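Local coordinates for protein accelerated cell death 11 (Arabidopsis thaliana, PDB 4NT1) that selectively transfers ceramide-1-phosphate and phytoceramide-1-phosphate between membranes, at residues A[30-34]-A[35-39]; A[70-73]-A[74-78]. All blocks are in the same frame, centred on the assembly; numbering follows the deposited sequence.

In the fold
Both contacts are local and lie in the all-helical GLTP fold, on the same side of the chain's centre, with their own centres about 9 Å apart. Contact 1 comes first along the chain, where the loop after helix 10-25 runs into helix 34-51. Contact 2 follows, where helix 67-72 gives way to the loop that leads to helix 79-88. A sodium ion joins them: Thr35 of contact 1 and Ser73 and Ile76 of contact 2 all bind it, together with two waters common to both. The backbone of Val34 also probably hydrogen-bonds to Ser77. One helix start and one helix end are thus tied together at the sodium site.

Contact 1 of 2, residues A[30-34]-A[35-39]; sequences PEVPV and TQFSH. With NA (sodium ion), chain E.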
loop_
_atom_site.group_PDB
_atom_site.type_symbol
_atom_site.label_atom_id
_atom_site.label_comp_id
_atom_site.label_asym_id
_atom_site.label_seq_id
_atom_site.Cartn_x
_atom_site.Cartn_y
_atom_site.Cartn_z
ATOM N N PRO A 30 18.894 10.114 -0.648
ATOM C CA PRO A 30 17.778 9.564 0.132
ATOM C C PRO A 30 18.114 8.201 0.740
ATOM O O PRO A 30 18.666 7.327 0.072
ATOM C CB PRO A 30 16.659 9.434 -0.908
ATOM C CG PRO A 30 17.375 9.223 -2.193
ATOM C CD PRO A 30 18.649 10.031 -2.098
ATOM N N GLU A 31 17.794 8.044 2.017
ATOM C CA GLU A 31 17.945 6.770 2.709
ATOM C C GLU A 31 16.659 6.486 3.459
ATOM O O GLU A 31 16.310 7.202 4.400
ATOM C CB GLU A 31 19.111 6.825 3.690
ATOM C CG GLU A 31 20.473 6.933 3.029
ATOM C CD GLU A 31 21.602 6.792 4.033
ATOM O OE1 GLU A 31 21.912 7.785 4.725
ATOM O OE2 GLU A 31 22.163 5.683 4.141
ATOM N N VAL A 32 15.933 5.466 3.015
ATOM C CA VAL A 32 14.675 5.117 3.645
ATOM C C VAL A 32 14.911 4.067 4.724
ATOM O O VAL A 32 15.284 2.925 4.417
ATOM C CB VAL A 32 13.677 4.570 2.630
ATOM C CG1 VAL A 32 12.354 4.243 3.323
ATOM C CG2 VAL A 32 13.482 5.554 1.472
ATOM N N PRO A 33 14.716 4.451 5.994
ATOM C CA PRO A 33 14.934 3.500 7.084
ATOM C C PRO A 33 13.858 2.437 7.060
ATOM O O PRO A 33 12.692 2.748 6.795
ATOM C CB PRO A 33 14.786 4.364 8.342
ATOM C CG PRO A 33 14.977 5.774 7.879
ATOM C CD PRO A 33 14.427 5.810 6.489
ATOM N N VAL A 34 14.242 1.191 7.312
ATOM C CA VAL A 34 13.284 0.109 7.177
ATOM C C VAL A 34 12.258 0.138 8.303
ATOM O O VAL A 34 11.080 -0.133 8.078
ATOM C CB VAL A 34 13.976 -1.275 7.061
ATOM C CG1 VAL A 34 12.942 -2.369 6.819
ATOM C CG2 VAL A 34 14.986 -1.256 5.923
ATOM N N THR A 35 12.702 0.491 9.506
ATOM C CA THR A 35 11.798 0.571 10.647
ATOM C C THR A 35 10.735 1.629 10.366
ATOM O O THR A 35 9.543 1.328 10.398
ATOM C CB THR A 35 12.550 0.858 11.970
ATOM O OG1 THR A 35 13.490 -0.191 12.217
ATOM C CG2 THR A 35 11.578 0.943 13.158
ATOM N N GLN A 36 11.161 2.851 10.050
ATOM C CA GLN A 36 10.202 3.924 9.735
ATOM C C GLN A 36 9.230 3.540 8.623
ATOM O O GLN A 36 8.013 3.741 8.744
ATOM C CB GLN A 36 10.929 5.206 9.326
ATOM C CG GLN A 36 9.975 6.346 8.989
ATOM C CD GLN A 36 10.693 7.682 8.898
ATOM O OE1 GLN A 36 11.886 7.785 9.217
ATOM N NE2 GLN A 36 9.978 8.710 8.450
ATOM N N PHE A 37 9.780 3.024 7.525
ATOM C CA PHE A 37 8.970 2.584 6.388
ATOM C C PHE A 37 7.951 1.523 6.798
ATOM O O PHE A 37 6.761 1.642 6.506
ATOM C CB PHE A 37 9.880 2.045 5.291
ATOM C CG PHE A 37 9.148 1.411 4.139
ATOM C CD1 PHE A 37 8.585 2.196 3.142
ATOM C CD2 PHE A 37 9.032 0.031 4.055
ATOM C CE1 PHE A 37 7.909 1.616 2.079
ATOM C CE2 PHE A 37 8.352 -0.560 2.990
ATOM C CZ PHE A 37 7.796 0.232 2.002
ATOM N N SER A 38 8.406 0.488 7.495
ATOM C CA SER A 38 7.495 -0.607 7.834
ATOM C C SER A 38 6.380 -0.142 8.780
ATOM O O SER A 38 5.218 -0.546 8.637
ATOM C CB SER A 38 8.259 -1.815 8.393
ATOM O OG SER A 38 8.850 -1.519 9.650
ATOM N N HIS A 39 6.727 0.727 9.728
ATOM C CA HIS A 39 5.731 1.313 10.620
ATOM C C HIS A 39 4.660 2.115 9.862
ATOM O O HIS A 39 3.468 2.010 10.163
ATOM C CB HIS A 39 6.399 2.204 11.676
ATOM C CG HIS A 39 7.099 1.440 12.760
ATOM N ND1 HIS A 39 7.433 2.006 13.972
ATOM C CD2 HIS A 39 7.539 0.159 12.809
ATOM C CE1 HIS A 39 8.040 1.103 14.724
ATOM N NE2 HIS A 39 8.111 -0.027 14.044
HETATM NA NA NA E . 16.025 -0.707 11.811
HETATM O O HOH W 1 15.585 0.911 10.207
HETATM O O HOH W 2 18.379 0.725 11.714
#
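Pro33 and Gln36 lie side by side and point the same way at the first turn of helix 34-51 in the GLTP fold, with Pro33 at the N-cap position. The extended Gln36 chain, with CG anti to the backbone N (chi1 180°), carries OE1 back to 3.9 Å from Pro33 CG. Val32 CG1 touches Phe37 CB and comes to the ring obliquely. Leu79 of helix 79-88 packs on Val32, Val34 and Phe37. Phe37 N donates to Pro33 O at 3.0 Å, and Ser38 N to Val34 O at 2.8 Å; both hydrogen bonds are fairly straight at the hydrogen. Ser38 OG is folded back over the turn, lying between its own N and C (chi1 67°). This puts it near two carbonyl oxygens, Val34 O and Thr35 O, and its one proton may go to either. Farther along, Thr35 CG2 lies over one face of the His39 ring, offset toward the rim. Thr35 OG1, the other branch, sits beside the backbone N and turns to the sodium ion, which it binds at 2.6 Å. Water 1 is a ligand of the same ion. It also accepts a hydrogen bond from Thr35 N at 3.0 Å.

Contact 2 of 2, residues A[70-73]-A[74-78]; sequences VRAS and SSIST. With NA (sodium ion), chain E.
The sodium site is built here from the C-terminal end of helix 67-72 and the loop after it. Ser73 O binds the metal at 2.5 Å and Ile76 O at 2.8 Å. Both oxygens bind the ion, which is consistent with their lying close together. Two waters, also bound to the sodium, and Thr35 OG1 from helix 34-51 make up the rest of its five ligands. Water 1 also donates to Ser77 O, so the shell reaches one residue further along the loop.

The chain turns tightly to bring the carbonyls together. Ser75 N donates to Ala72 O at 3.1 Å, with an N-H...O angle of 170°. Ile76 N donates to Ser73 O at 3.3 Å and is also nearly straight at its hydrogen. It comes from above the carbonyl plane, however, and not onto a lone pair. Ser73 O thus serves both an N-H and the metal.

Ser73 OG curls back along the helix and donates to Val70 O at 2.7 Å. Its chi1 of 71° sets the hydroxyl between the backbone N and the carbonyl carbon. Ser74 OG makes a weak, unsettled bond to Arg71 O. On the apolar side, Ile76 CD1 lies over the Ala72 carbonyl, CG1 comes near Ala72 O, and CD1 ends 4.0 Å from Ala72 CB.

Ala72 and Ile76 both pack on His98 of helix 98-121. Val34 and Ser38 of helix 34-51 touch Ser73, and Thr78 OG1 caps Val81 N at the start of helix 79-88.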
loop_
_atom_site.group_PDB
_atom_site.type_symbol
_atom_site.label_atom_id
_atom_site.label_comp_id
_atom_site.label_asym_id
_atom_site.label_seq_id
_atom_site.Cartn_x
_atom_site.Cartn_y
_atom_site.Cartn_z
ATOM N N VAL A 70 8.153 -5.422 9.652
ATOM C CA VAL A 70 8.268 -4.748 10.943
ATOM C C VAL A 70 9.131 -5.600 11.868
ATOM O O VAL A 70 10.089 -5.107 12.471
ATOM C CB VAL A 70 6.899 -4.504 11.600
ATOM C CG1 VAL A 70 7.085 -4.028 13.045
ATOM C CG2 VAL A 70 6.102 -3.487 10.797
ATOM N N ARG A 71 8.798 -6.883 11.956
ATOM C CA ARG A 71 9.572 -7.814 12.771
ATOM C C ARG A 71 11.039 -7.798 12.367
ATOM O O ARG A 71 11.923 -7.699 13.223
ATOM C CB ARG A 71 9.018 -9.238 12.663
ATOM C CG ARG A 71 9.677 -10.233 13.619
ATOM C CD ARG A 71 9.038 -11.621 13.516
ATOM N NE ARG A 71 7.581 -11.550 13.563
ATOM C CZ ARG A 71 6.793 -11.725 12.507
ATOM N NH1 ARG A 71 7.323 -11.996 11.323
ATOM N NH2 ARG A 71 5.475 -11.635 12.635
ATOM N N ALA A 72 11.296 -7.871 11.066
ATOM C CA ALA A 72 12.663 -7.930 10.550
ATOM C C ALA A 72 13.424 -6.607 10.660
ATOM O O ALA A 72 14.651 -6.586 10.720
ATOM C CB ALA A 72 12.655 -8.414 9.099
ATOM N N SER A 73 12.689 -5.502 10.686
ATOM C CA SER A 73 13.296 -4.180 10.634
ATOM C C SER A 73 14.305 -3.914 11.753
ATOM O O SER A 73 15.132 -3.015 11.631
ATOM C CB SER A 73 12.213 -3.085 10.618
ATOM O OG SER A 73 11.561 -2.981 11.871
ATOM N N SER A 74 14.247 -4.682 12.838
ATOM C CA SER A 74 15.153 -4.439 13.965
ATOM C C SER A 74 16.617 -4.686 13.596
ATOM O O SER A 74 17.524 -4.223 14.283
ATOM C CB SER A 74 14.758 -5.277 15.182
ATOM O OG SER A 74 14.755 -6.657 14.856
ATOM N N SER A 75 16.841 -5.392 12.495
ATOM C CA SER A 75 18.193 -5.748 12.070
ATOM C C SER A 75 18.579 -5.174 10.709
ATOM O O SER A 75 19.621 -5.532 10.153
ATOM C CB SER A 75 18.336 -7.274 12.019
ATOM O OG SER A 75 17.465 -7.823 11.039
ATOM N N ILE A 76 17.750 -4.287 10.159
ATOM C CA ILE A 76 18.035 -3.758 8.827
ATOM C C ILE A 76 18.029 -2.242 8.858
ATOM O O ILE A 76 17.131 -1.660 9.433
ATOM C CB ILE A 76 16.952 -4.182 7.834
ATOM C CG1 ILE A 76 16.520 -5.630 8.090
ATOM C CG2 ILE A 76 17.438 -3.976 6.403
ATOM C CD1 ILE A 76 15.269 -6.037 7.310
ATOM N N SER A 77 19.003 -1.594 8.230
ATOM C CA SER A 77 19.050 -0.132 8.267
ATOM C C SER A 77 18.141 0.510 7.233
ATOM O O SER A 77 17.139 1.147 7.589
ATOM C CB SER A 77 20.480 0.382 8.088
ATOM O OG SER A 77 21.030 -0.065 6.866
ATOM N N THR A 78 18.480 0.342 5.955
ATOM C CA THR A 78 17.759 1.041 4.888
ATOM C C THR A 78 17.275 0.070 3.809
ATOM O O THR A 78 17.783 -1.042 3.705
ATOM C CB THR A 78 18.648 2.084 4.178
ATOM O OG1 THR A 78 19.685 1.410 3.435
ATOM C CG2 THR A 78 19.271 3.044 5.194
HETATM NA NA NA E . 16.025 -0.707 11.811
HETATM O O HOH W 1 15.585 0.911 10.207
HETATM O O HOH W 2 18.379 0.725 11.714
#